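BIFUNCTIONAL PROTEIN Proline utilization A (PutA) (Corynebacterium freiburgense, PDB 5UX5) probably oxidises proline to glutamate in two coupled steps, using an FAD-dependent proline dehydrogenase domain and an NAD-dependent aldehyde dehydrogenase domain. Local coordinates at residues E519-L524 against C570-N575; K939-L944 against F987-L992; R332-I337 against V357-E362. One frame throughout, in Å; residues are numbered along the deposited sequence.

Overall arrangement
Followed from the N terminus, the chain first closes interaction 3, where 332-337 meets 357-362 after an intervening strand, tying together helices 323-337 and 354-367 of the proline dehydrogenase barrel. Interaction 1 comes next, within the aldehyde dehydrogenase region, and joins helices 517-533 and 550-574 across 45 mostly helical residues. Interaction 2 comes last, joining helices 936-953 and 984-997 near the C-terminal end, with helix and strand in between. The three follow in series, so none nests in or crosses another. Between contact centres, interactions 1 and 2 are about 31 Å apart, whereas interaction 3 is about 58 Å from interaction 1 and about 76 Å from interaction 2.

Interaction 1: residues E519-L524 against C570-N575; sequences ERTALL and CANALN
Thr521 and Asn572 meet at the surface of the aldehyde dehydrogenase fold, where helix 517-533 faces the later part of helix 550-574. This polar, solvent-side pair is the only one within 4.5 Å; the tight packing lies on the inner side and runs through helix 599-611. The two side chains cross at about a right angle, with Thr521 OG1 3.1 Å from Asn572 OD1. A hydrogen bond between them is possible but not settled, because the backbone oxygen of Ile517, one turn back, is the stronger partner of OG1. The torsion of Thr521 (chi1 -77°) sets OG1 beside its own backbone N, where both acceptors can be approached. Asn572 also touches the Ile517 side chain.

On the buried side, Ala571 and Leu524 both rest on Ala610, and Leu524 also meets Phe606, although Leu524 CD1 stays 5.5 Å from Ala571 CB. Arg520 belongs here as well: NE donates to Leu515 O and NH2 makes a weak bond to Ala610 O, which helps to hold the guanidinium, with NH2 4.7 Å from Ala571 CB. Out at the surface, Thr521 OG1 approaches Asn572 OD1 from well above the amide plane, with a CG-OD1-OG1 angle of about 131°.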
ATOM      1  N   GLU A 519      -9.514   8.247 -31.634  1.00 43.43           N
ATOM      2  CA  GLU A 519     -10.793   7.699 -31.190  1.00 47.05           C
ATOM      3  C   GLU A 519     -10.617   6.708 -30.040  1.00 46.05           C
ATOM      4  O   GLU A 519     -11.333   6.774 -29.033  1.00 47.82           O
ATOM      5  CB  GLU A 519     -11.519   7.043 -32.363  1.00 58.55           C
ATOM      6  CG  GLU A 519     -12.322   8.020 -33.228  1.00 72.21           C
ATOM      7  CD  GLU A 519     -12.639   7.473 -34.621  1.00 79.27           C
ATOM      8  OE1 GLU A 519     -12.031   6.456 -35.030  1.00 81.94           O
ATOM      9  OE2 GLU A 519     -13.514   8.050 -35.300  1.00 78.37           O
ATOM     10  N   ARG A 520      -9.667   5.783 -30.170  1.00 35.01           N
ATOM     11  CA  ARG A 520      -9.398   4.853 -29.082  1.00 29.50           C
ATOM     12  C   ARG A 520      -9.023   5.601 -27.815  1.00 35.39           C
ATOM     13  O   ARG A 520      -9.465   5.247 -26.712  1.00 45.72           O
ATOM     14  CB  ARG A 520      -8.265   3.902 -29.471  1.00 35.23           C
ATOM     15  CG  ARG A 520      -8.498   3.058 -30.699  1.00 39.81           C
ATOM     16  CD  ARG A 520      -7.248   2.263 -30.891  1.00 44.62           C
ATOM     17  NE  ARG A 520      -6.718   2.372 -32.242  1.00 49.61           N
ATOM     18  CZ  ARG A 520      -5.432   2.223 -32.516  1.00 50.96           C
ATOM     19  NH1 ARG A 520      -4.991   2.324 -33.759  1.00 66.37           N
ATOM     20  NH2 ARG A 520      -4.583   1.992 -31.530  1.00 38.01           N
ATOM     21  N   THR A 521      -8.153   6.601 -27.950  1.00 36.41           N
ATOM     22  CA  THR A 521      -7.680   7.349 -26.795  1.00 36.13           C
ATOM     23  C   THR A 521      -8.837   8.034 -26.087  1.00 37.64           C
ATOM     24  O   THR A 521      -8.933   7.995 -24.858  1.00 37.64           O
ATOM     25  CB  THR A 521      -6.630   8.360 -27.262  1.00 36.65           C
ATOM     26  OG1 THR A 521      -5.393   7.676 -27.501  1.00 29.97           O
ATOM     27  CG2 THR A 521      -6.396   9.445 -26.234  1.00 47.19           C
ATOM     28  N   ALA A 522      -9.760   8.607 -26.858  1.00 30.18           N
ATOM     29  CA  ALA A 522     -10.905   9.291 -26.278  1.00 28.61           C
ATOM     30  C   ALA A 522     -11.848   8.315 -25.596  1.00 33.23           C
ATOM     31  O   ALA A 522     -12.428   8.630 -24.548  1.00 38.21           O
ATOM     32  CB  ALA A 522     -11.627  10.088 -27.362  1.00 28.46           C
ATOM     33  N   LEU A 523     -12.049   7.142 -26.196  1.00 27.10           N
ATOM     34  CA  LEU A 523     -12.891   6.140 -25.566  1.00 27.15           C
ATOM     35  C   LEU A 523     -12.265   5.647 -24.270  1.00 33.26           C
ATOM     36  O   LEU A 523     -12.960   5.508 -23.258  1.00 34.07           O
ATOM     37  CB  LEU A 523     -13.138   4.972 -26.514  1.00 29.06           C
ATOM     38  CG  LEU A 523     -14.093   5.223 -27.678  1.00 28.52           C
ATOM     39  CD1 LEU A 523     -14.228   3.989 -28.488  1.00 28.59           C
ATOM     40  CD2 LEU A 523     -15.422   5.670 -27.198  1.00 29.57           C
ATOM     41  N   LEU A 524     -10.950   5.387 -24.268  1.00 25.91           N
ATOM     42  CA  LEU A 524     -10.340   4.889 -23.041  1.00 29.10           C
ATOM     43  C   LEU A 524     -10.438   5.923 -21.922  1.00 36.93           C
ATOM     44  O   LEU A 524     -10.805   5.588 -20.787  1.00 32.65           O
ATOM     45  CB  LEU A 524      -8.892   4.502 -23.290  1.00 27.98           C
ATOM     46  CG  LEU A 524      -8.798   3.240 -24.134  1.00 33.80           C
ATOM     47  CD1 LEU A 524      -7.359   3.002 -24.686  1.00 29.00           C
ATOM     48  CD2 LEU A 524      -9.275   2.091 -23.311  1.00 23.31           C
ATOM     49  N   CYS A 570       0.027   4.937 -23.744  1.00 38.42           N
ATOM     50  CA  CYS A 570       0.897   4.017 -24.478  1.00 38.14           C
ATOM     51  C   CYS A 570       0.507   3.938 -25.941  1.00 41.24           C
ATOM     52  O   CYS A 570       1.366   3.809 -26.818  1.00 48.17           O
ATOM     53  CB  CYS A 570       0.847   2.626 -23.869  1.00 31.48           C
ATOM     54  SG  CYS A 570       1.784   2.486 -22.422  1.00 51.35           S
ATOM     55  N   ALA A 571      -0.791   3.973 -26.217  1.00 29.96           N
ATOM     56  CA  ALA A 571      -1.245   3.864 -27.588  1.00 21.63           C
ATOM     57  C   ALA A 571      -0.692   5.009 -28.425  1.00 37.48           C
ATOM     58  O   ALA A 571      -0.235   4.807 -29.561  1.00 44.59           O
ATOM     59  CB  ALA A 571      -2.771   3.832 -27.619  1.00 22.02           C
ATOM     60  N   ASN A 572      -0.694   6.220 -27.874  1.00 33.92           N
ATOM     61  CA  ASN A 572      -0.023   7.316 -28.563  1.00 35.34           C
ATOM     62  C   ASN A 572       1.471   7.056 -28.723  1.00 31.81           C
ATOM     63  O   ASN A 572       2.048   7.365 -29.766  1.00 32.82           O
ATOM     64  CB  ASN A 572      -0.319   8.636 -27.860  1.00 30.86           C
ATOM     65  CG  ASN A 572      -1.704   9.136 -28.201  1.00 34.72           C
ATOM     66  OD1 ASN A 572      -2.617   9.107 -27.390  1.00 34.93           O
ATOM     67  ND2 ASN A 572      -1.869   9.566 -29.445  1.00 42.77           N
ATOM     68  N   ALA A 573       2.111   6.453 -27.731  1.00 31.97           N
ATOM     69  CA  ALA A 573       3.525   6.158 -27.903  1.00 35.73           C
ATOM     70  C   ALA A 573       3.823   5.127 -29.004  1.00 40.24           C
ATOM     71  O   ALA A 573       4.995   4.976 -29.373  1.00 39.44           O
ATOM     72  CB  ALA A 573       4.105   5.703 -26.566  1.00 33.01           C
ATOM     73  N   LEU A 574       2.815   4.435 -29.561  1.00 37.19           N
ATOM     74  CA  LEU A 574       3.089   3.495 -30.653  1.00 36.69           C
ATOM     75  C   LEU A 574       3.540   4.212 -31.925  1.00 44.56           C
ATOM     76  O   LEU A 574       4.358   3.683 -32.686  1.00 49.42           O
ATOM     77  CB  LEU A 574       1.853   2.654 -30.967  1.00 25.00           C
ATOM     78  CG  LEU A 574       1.373   1.548 -30.046  1.00 31.21           C
ATOM     79  CD1 LEU A 574      -0.013   1.116 -30.511  1.00 33.39           C
ATOM     80  CD2 LEU A 574       2.350   0.375 -30.082  1.00 25.03           C
ATOM     81  N   ASN A 575       2.979   5.384 -32.200  1.00 43.46           N
ATOM     82  CA  ASN A 575       3.284   6.132 -33.407  1.00 49.52           C
ATOM     83  C   ASN A 575       4.489   7.026 -33.250  1.00 50.09           C
ATOM     84  O   ASN A 575       4.754   7.837 -34.139  1.00 52.88           O
ATOM     85  CB  ASN A 575       2.078   6.952 -33.846  1.00 64.23           C
ATOM     86  CG  ASN A 575       0.951   6.079 -34.335  1.00 80.22           C
ATOM     87  OD1 ASN A 575       1.181   5.020 -34.947  1.00 80.87           O
ATOM     88  ND2 ASN A 575      -0.279   6.499 -34.058  1.00 83.93           N
TER

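Interaction 2: residues K939-L944 against F987-L992; sequences KRAAAL and FNRLKL
Arg989 reaches across to Ala941 between two nearly parallel helices, whose short segments approach to 9.9 Å between axes at a crossing angle of -21°. Its CB is still 5.0 Å from Ala941 CB. With CG anti to the backbone N (chi1 -165°) and a bend at chi2 (-86°), the chain folds round the methyl group: CG and NE each lie 3.8 Å from Ala941 CB, while CD, at 4.4 Å, makes no close approach. The methyl stands over the centre of one guanidinium face, with CZ 3.6 Å, NH2 3.7 Å and NH1 4.0 Å from Ala941 CB. NE donates to Leu1045 O, and NH2 forms a salt bridge with Asp945, further along helix 936-953, so the same two helices are also joined by charge. These bonds hold the plane with one face turned to the methyl.

The neighbouring Ala942 meets Leu992, one turn on from Arg989: CD1 is 3.9 Å from Ala942 CB and equally near its backbone N. Helix 984-997 links strand 965-980 to its parallel neighbour 1000-1003, so the contact packs helix 936-953 against a connecting helix of the alpha/beta C-terminal region, consistent with an aldehyde dehydrogenase-like, Rossmann-type domain.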
ATOM      1  N   LYS A 939      24.808  -3.691 -40.146  1.00 40.97           N
ATOM      2  CA  LYS A 939      25.215  -2.384 -39.642  1.00 38.36           C
ATOM      3  C   LYS A 939      24.008  -1.603 -39.138  1.00 40.43           C
ATOM      4  O   LYS A 939      24.080  -0.917 -38.113  1.00 42.74           O
ATOM      5  CB  LYS A 939      25.972  -1.603 -40.712  1.00 40.07           C
ATOM      6  CG  LYS A 939      27.358  -2.187 -41.052  1.00 53.15           C
ATOM      7  CD  LYS A 939      28.040  -1.362 -42.146  1.00 65.29           C
ATOM      8  CE  LYS A 939      29.443  -1.872 -42.498  1.00 75.86           C
ATOM      9  NZ  LYS A 939      29.492  -3.316 -42.859  1.00 81.55           N
ATOM     10  N   ARG A 940      22.879  -1.732 -39.815  1.00 31.27           N
ATOM     11  CA  ARG A 940      21.697  -1.007 -39.390  1.00 33.31           C
ATOM     12  C   ARG A 940      21.196  -1.531 -38.046  1.00 43.36           C
ATOM     13  O   ARG A 940      20.747  -0.749 -37.203  1.00 43.88           O
ATOM     14  CB  ARG A 940      20.629  -1.123 -40.475  1.00 30.00           C
ATOM     15  CG  ARG A 940      19.332  -0.458 -40.124  1.00 33.16           C
ATOM     16  CD  ARG A 940      18.301  -0.735 -41.178  1.00 30.38           C
ATOM     17  NE  ARG A 940      17.046  -0.102 -40.831  1.00 38.25           N
ATOM     18  CZ  ARG A 940      16.857   1.207 -40.942  1.00 41.32           C
ATOM     19  NH1 ARG A 940      17.860   1.964 -41.372  1.00 36.59           N
ATOM     20  NH2 ARG A 940      15.693   1.766 -40.611  1.00 35.98           N
ATOM     21  N   ALA A 941      21.286  -2.852 -37.825  1.00 37.90           N
ATOM     22  CA  ALA A 941      20.893  -3.444 -36.549  1.00 32.20           C
ATOM     23  C   ALA A 941      21.899  -3.129 -35.451  1.00 37.06           C
ATOM     24  O   ALA A 941      21.516  -3.039 -34.276  1.00 37.89           O
ATOM     25  CB  ALA A 941      20.729  -4.958 -36.681  1.00 28.33           C
ATOM     26  N   ALA A 942      23.189  -3.023 -35.789  1.00 34.89           N
ATOM     27  CA  ALA A 942      24.170  -2.643 -34.777  1.00 40.72           C
ATOM     28  C   ALA A 942      23.912  -1.238 -34.255  1.00 41.14           C
ATOM     29  O   ALA A 942      24.057  -0.978 -33.055  1.00 42.28           O
ATOM     30  CB  ALA A 942      25.588  -2.729 -35.328  1.00 32.23           C
ATOM     31  N   ALA A 943      23.567  -0.311 -35.150  1.00 33.67           N
ATOM     32  CA  ALA A 943      23.384   1.079 -34.748  1.00 32.31           C
ATOM     33  C   ALA A 943      22.114   1.256 -33.944  1.00 33.71           C
ATOM     34  O   ALA A 943      22.102   1.989 -32.945  1.00 29.48           O
ATOM     35  CB  ALA A 943      23.358   1.996 -35.974  1.00 31.37           C
ATOM     36  N   LEU A 944      21.033   0.612 -34.388  1.00 29.60           N
ATOM     37  CA  LEU A 944      19.754   0.752 -33.714  1.00 34.34           C
ATOM     38  C   LEU A 944      19.773   0.105 -32.331  1.00 44.56           C
ATOM     39  O   LEU A 944      19.075   0.576 -31.421  1.00 41.40           O
ATOM     40  CB  LEU A 944      18.646   0.165 -34.599  1.00 28.12           C
ATOM     41  CG  LEU A 944      18.455   0.946 -35.911  1.00 27.45           C
ATOM     42  CD1 LEU A 944      17.385   0.358 -36.789  1.00 26.94           C
ATOM     43  CD2 LEU A 944      18.147   2.379 -35.643  1.00 27.57           C
ATOM     44  N   PHE A 987      21.401 -15.059 -37.871  1.00 40.99           N
ATOM     45  CA  PHE A 987      22.130 -15.515 -36.697  1.00 40.40           C
ATOM     46  C   PHE A 987      23.176 -14.500 -36.235  1.00 46.09           C
ATOM     47  O   PHE A 987      23.456 -14.406 -35.038  1.00 45.09           O
ATOM     48  CB  PHE A 987      22.779 -16.869 -36.952  1.00 32.15           C
ATOM     49  CG  PHE A 987      23.137 -17.587 -35.692  1.00 32.63           C
ATOM     50  CD1 PHE A 987      22.173 -18.316 -34.999  1.00 42.86           C
ATOM     51  CD2 PHE A 987      24.412 -17.503 -35.161  1.00 33.64           C
ATOM     52  CE1 PHE A 987      22.479 -18.970 -33.806  1.00 41.01           C
ATOM     53  CE2 PHE A 987      24.734 -18.158 -33.960  1.00 38.30           C
ATOM     54  CZ  PHE A 987      23.762 -18.890 -33.285  1.00 38.36           C
ATOM     55  N   ASN A 988      23.817 -13.782 -37.161  1.00 51.67           N
ATOM     56  CA  ASN A 988      24.760 -12.740 -36.759  1.00 52.14           C
ATOM     57  C   ASN A 988      24.034 -11.560 -36.118  1.00 45.19           C
ATOM     58  O   ASN A 988      24.531 -10.951 -35.159  1.00 41.60           O
ATOM     59  CB  ASN A 988      25.587 -12.281 -37.959  1.00 55.61           C
ATOM     60  CG  ASN A 988      26.648 -13.298 -38.368  1.00 56.87           C
ATOM     61  OD1 ASN A 988      26.995 -14.205 -37.610  1.00 51.45           O
ATOM     62  ND2 ASN A 988      27.172 -13.138 -39.578  1.00 66.17           N
ATOM     63  N   ARG A 989      22.851 -11.226 -36.634  1.00 33.80           N
ATOM     64  CA  ARG A 989      22.059 -10.190 -35.992  1.00 39.57           C
ATOM     65  C   ARG A 989      21.763 -10.556 -34.543  1.00 38.83           C
ATOM     66  O   ARG A 989      21.708  -9.675 -33.683  1.00 38.77           O
ATOM     67  CB  ARG A 989      20.751  -9.955 -36.751  1.00 36.14           C
ATOM     68  CG  ARG A 989      20.083  -8.664 -36.354  1.00 30.37           C
ATOM     69  CD  ARG A 989      19.178  -8.802 -35.106  1.00 27.09           C
ATOM     70  NE  ARG A 989      18.666  -7.501 -34.698  1.00 26.55           N
ATOM     71  CZ  ARG A 989      19.298  -6.691 -33.860  1.00 26.74           C
ATOM     72  NH1 ARG A 989      20.444  -7.044 -33.314  1.00 27.46           N
ATOM     73  NH2 ARG A 989      18.786  -5.522 -33.579  1.00 28.89           N
ATOM     74  N   LEU A 990      21.505 -11.847 -34.270  1.00 36.09           N
ATOM     75  CA  LEU A 990      21.320 -12.293 -32.892  1.00 32.88           C
ATOM     76  C   LEU A 990      22.632 -12.302 -32.104  1.00 35.78           C
ATOM     77  O   LEU A 990      22.617 -12.128 -30.884  1.00 45.57           O
ATOM     78  CB  LEU A 990      20.657 -13.677 -32.856  1.00 31.99           C
ATOM     79  CG  LEU A 990      19.247 -13.912 -33.445  1.00 28.09           C
ATOM     80  CD1 LEU A 990      18.725 -15.242 -33.045  1.00 28.21           C
ATOM     81  CD2 LEU A 990      18.264 -12.852 -33.055  1.00 27.08           C
ATOM     82  N   LYS A 991      23.778 -12.494 -32.759  1.00 44.49           N
ATOM     83  CA  LYS A 991      25.042 -12.446 -32.020  1.00 48.21           C
ATOM     84  C   LYS A 991      25.350 -11.014 -31.575  1.00 49.85           C
ATOM     85  O   LYS A 991      25.859 -10.796 -30.471  1.00 48.47           O
ATOM     86  CB  LYS A 991      26.176 -13.051 -32.868  1.00 33.43           C
ATOM     87  N   LEU A 992      25.040 -10.030 -32.432  1.00 45.08           N
ATOM     88  CA  LEU A 992      25.108  -8.616 -32.067  1.00 36.40           C
ATOM     89  C   LEU A 992      24.305  -8.315 -30.809  1.00 31.79           C
ATOM     90  O   LEU A 992      24.778  -7.611 -29.913  1.00 37.21           O
ATOM     91  CB  LEU A 992      24.602  -7.743 -33.218  1.00 35.10           C
ATOM     92  CG  LEU A 992      25.566  -7.272 -34.301  1.00 35.78           C
ATOM     93  CD1 LEU A 992      24.781  -6.562 -35.402  1.00 31.34           C
ATOM     94  CD2 LEU A 992      26.558  -6.333 -33.654  1.00 32.72           C
TER

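Interaction 3: residues R332-I337 against V357-E362; sequences RMMDYI and VASAYE
Met334 meets Ser359 and Ala360 without a ring, amide or guanidinium plane between them; the flat groups of both segments turn to other parts of the fold. The Tyr336 ring meets the ring of His342 with their planes at about 15°, and Arg332 makes a cation-pi contact with Phe272. The CB of Tyr361 points away from 332-337.

The contact itself is carried by one thioether side chain. Met334 runs extended from its backbone, with CG anti to N (chi1 -177°), and bends only at the last torsion (chi3 69°), which brings the methyl round toward Ser359. CG lies alongside the alanine, 3.9 Å from Ala360 CB. The sulfur sits over the same residue, with SD 3.6 Å from Ala360 CB and 3.5 Å from Ala360 N. The terminal CE then reaches Ser359 CB at 3.5 Å. The small side chains at 359 and 360 are consistent with the close approach, the CA atoms of Met334 and Ala360 being 6.6 Å apart. No hydrogen bond crosses the contact: the Ser359 hydroxyl is bound to Phe355 O of its own helix, while CB meets Met334 CE.

Helices 323-337 and 354-367 precede and follow strand 345-350 in the proline dehydrogenase TIM barrel, with the Met334 side chain about 10 Å from the bound FAD. Asp335 OD1 forms a salt bridge with Arg367, at the end of helix 354-367, so charge also joins the two helices. Ile337 and Ala360 pack on strand 345-350, and helix 16-31 covers the pair through Leu17 and Ile24.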
ATOM      1  N   ARG A 332      -5.260  30.456  17.084  1.00 36.53           N
ATOM      2  CA  ARG A 332      -6.709  30.557  16.893  1.00 37.68           C
ATOM      3  C   ARG A 332      -7.461  29.641  17.851  1.00 46.51           C
ATOM      4  O   ARG A 332      -8.469  30.044  18.445  1.00 55.09           O
ATOM      5  CB  ARG A 332      -7.110  30.247  15.453  1.00 33.11           C
ATOM      6  CG  ARG A 332      -8.628  30.294  15.233  1.00 33.58           C
ATOM      7  CD  ARG A 332      -9.035  30.113  13.763  1.00 33.42           C
ATOM      8  NE  ARG A 332      -8.470  28.881  13.209  1.00 36.42           N
ATOM      9  CZ  ARG A 332      -8.708  28.393  11.989  1.00 38.24           C
ATOM     10  NH1 ARG A 332      -9.510  29.020  11.152  1.00 32.55           N
ATOM     11  NH2 ARG A 332      -8.124  27.268  11.600  1.00 34.13           N
ATOM     12  N   MET A 333      -6.990  28.408  18.021  1.00 42.64           N
ATOM     13  CA  MET A 333      -7.713  27.496  18.893  1.00 39.49           C
ATOM     14  C   MET A 333      -7.631  27.934  20.347  1.00 47.05           C
ATOM     15  O   MET A 333      -8.617  27.850  21.086  1.00 49.79           O
ATOM     16  CB  MET A 333      -7.205  26.070  18.715  1.00 30.99           C
ATOM     17  CG  MET A 333      -7.408  25.554  17.305  1.00 41.82           C
ATOM     18  SD  MET A 333      -7.443  23.754  17.198  1.00 45.23           S
ATOM     19  CE  MET A 333      -5.849  23.361  17.841  1.00 45.18           C
ATOM     20  N   MET A 334      -6.465  28.410  20.765  1.00 43.26           N
ATOM     21  CA  MET A 334      -6.304  28.982  22.095  1.00 35.17           C
ATOM     22  C   MET A 334      -7.272  30.144  22.304  1.00 42.81           C
ATOM     23  O   MET A 334      -8.030  30.184  23.284  1.00 44.87           O
ATOM     24  CB  MET A 334      -4.859  29.436  22.227  1.00 33.47           C
ATOM     25  CG  MET A 334      -4.418  29.987  23.499  1.00 41.01           C
ATOM     26  SD  MET A 334      -2.724  30.449  23.147  1.00 45.14           S
ATOM     27  CE  MET A 334      -3.033  31.788  22.044  1.00 49.94           C
ATOM     28  N   ASP A 335      -7.274  31.077  21.354  1.00 37.86           N
ATOM     29  CA  ASP A 335      -8.131  32.251  21.390  1.00 42.39           C
ATOM     30  C   ASP A 335      -9.592  31.881  21.607  1.00 36.19           C
ATOM     31  O   ASP A 335     -10.299  32.519  22.396  1.00 37.10           O
ATOM     32  CB  ASP A 335      -7.961  32.968  20.050  1.00 50.96           C
ATOM     33  CG  ASP A 335      -8.304  34.427  20.101  1.00 54.28           C
ATOM     34  OD1 ASP A 335      -9.370  34.792  20.651  1.00 47.56           O
ATOM     35  OD2 ASP A 335      -7.493  35.198  19.543  1.00 59.25           O
ATOM     36  N   TYR A 336     -10.066  30.867  20.892  1.00 37.48           N
ATOM     37  CA  TYR A 336     -11.482  30.530  20.898  1.00 35.81           C
ATOM     38  C   TYR A 336     -11.904  29.940  22.240  1.00 46.83           C
ATOM     39  O   TYR A 336     -13.003  30.225  22.739  1.00 41.55           O
ATOM     40  CB  TYR A 336     -11.754  29.550  19.757  1.00 35.02           C
ATOM     41  CG  TYR A 336     -13.162  28.977  19.648  1.00 35.31           C
ATOM     42  CD1 TYR A 336     -13.595  27.940  20.470  1.00 35.85           C
ATOM     43  CD2 TYR A 336     -14.030  29.420  18.655  1.00 35.89           C
ATOM     44  CE1 TYR A 336     -14.873  27.412  20.346  1.00 39.50           C
ATOM     45  CE2 TYR A 336     -15.302  28.893  18.513  1.00 37.76           C
ATOM     46  CZ  TYR A 336     -15.725  27.890  19.364  1.00 42.73           C
ATOM     47  OH  TYR A 336     -16.999  27.377  19.208  1.00 43.98           O
ATOM     48  N   ILE A 337     -11.042  29.119  22.841  1.00 43.23           N
ATOM     49  CA  ILE A 337     -11.477  28.208  23.889  1.00 39.71           C
ATOM     50  C   ILE A 337     -11.264  28.839  25.263  1.00 39.04           C
ATOM     51  O   ILE A 337     -11.987  28.519  26.215  1.00 36.17           O
ATOM     52  CB  ILE A 337     -10.747  26.851  23.746  1.00 33.96           C
ATOM     53  CG1 ILE A 337     -11.550  25.714  24.371  1.00 33.92           C
ATOM     54  CG2 ILE A 337      -9.360  26.903  24.327  1.00 33.66           C
ATOM     55  CD1 ILE A 337     -12.873  25.531  23.715  1.00 34.23           C
ATOM     56  N   VAL A 357       3.141  29.792  24.729  1.00 41.37           N
ATOM     57  CA  VAL A 357       2.705  29.635  26.111  1.00 42.55           C
ATOM     58  C   VAL A 357       2.389  30.990  26.718  1.00 45.69           C
ATOM     59  O   VAL A 357       1.365  31.153  27.383  1.00 50.52           O
ATOM     60  CB  VAL A 357       3.758  28.864  26.924  1.00 41.46           C
ATOM     61  CG1 VAL A 357       3.341  28.756  28.373  1.00 48.10           C
ATOM     62  CG2 VAL A 357       3.939  27.504  26.337  1.00 34.31           C
ATOM     63  N   ALA A 358       3.242  31.991  26.476  1.00 47.93           N
ATOM     64  CA  ALA A 358       2.973  33.330  27.002  1.00 51.17           C
ATOM     65  C   ALA A 358       1.640  33.875  26.506  1.00 47.24           C
ATOM     66  O   ALA A 358       0.979  34.633  27.224  1.00 48.11           O
ATOM     67  CB  ALA A 358       4.109  34.286  26.633  1.00 52.57           C
ATOM     68  N   SER A 359       1.230  33.500  25.292  1.00 43.60           N
ATOM     69  CA  SER A 359      -0.065  33.931  24.775  1.00 40.36           C
ATOM     70  C   SER A 359      -1.196  33.363  25.609  1.00 46.79           C
ATOM     71  O   SER A 359      -2.094  34.091  26.050  1.00 50.61           O
ATOM     72  CB  SER A 359      -0.235  33.480  23.329  1.00 37.21           C
ATOM     73  OG  SER A 359       0.566  34.224  22.453  1.00 42.84           O
ATOM     74  N   ALA A 360      -1.186  32.052  25.810  1.00 48.83           N
ATOM     75  CA  ALA A 360      -2.226  31.444  26.624  1.00 46.15           C
ATOM     76  C   ALA A 360      -2.224  32.034  28.033  1.00 46.86           C
ATOM     77  O   ALA A 360      -3.288  32.305  28.603  1.00 45.38           O
ATOM     78  CB  ALA A 360      -2.037  29.930  26.645  1.00 39.25           C
ATOM     79  N   TYR A 361      -1.034  32.266  28.595  1.00 46.20           N
ATOM     80  CA  TYR A 361      -0.954  32.836  29.930  1.00 47.30           C
ATOM     81  C   TYR A 361      -1.663  34.178  29.970  1.00 52.07           C
ATOM     82  O   TYR A 361      -2.585  34.387  30.767  1.00 49.80           O
ATOM     83  CB  TYR A 361       0.504  32.999  30.361  1.00 47.13           C
ATOM     84  CG  TYR A 361       0.577  33.666  31.713  1.00 57.36           C
ATOM     85  CD1 TYR A 361      -0.023  33.081  32.829  1.00 60.60           C
ATOM     86  CD2 TYR A 361       1.184  34.905  31.874  1.00 58.20           C
ATOM     87  CE1 TYR A 361       0.011  33.701  34.073  1.00 59.40           C
ATOM     88  CE2 TYR A 361       1.224  35.532  33.124  1.00 59.97           C
ATOM     89  CZ  TYR A 361       0.631  34.926  34.214  1.00 60.29           C
ATOM     90  OH  TYR A 361       0.667  35.543  35.448  1.00 63.25           O
ATOM     91  N   GLU A 362      -1.254  35.085  29.079  1.00 56.73           N
ATOM     92  CA  GLU A 362      -1.774  36.448  29.052  1.00 57.70           C
ATOM     93  C   GLU A 362      -3.246  36.495  28.662  1.00 57.34           C
ATOM     94  O   GLU A 362      -4.000  37.335  29.168  1.00 63.01           O
ATOM     95  CB  GLU A 362      -0.939  37.300  28.102  1.00 60.37           C
ATOM     96  CG  GLU A 362       0.474  37.579  28.591  1.00 60.55           C
ATOM     97  CD  GLU A 362       0.509  38.359  29.903  1.00 61.56           C
ATOM     98  OE1 GLU A 362       1.571  38.337  30.555  1.00 64.11           O
ATOM     99  OE2 GLU A 362      -0.493  39.033  30.259  1.00 58.56           O
TER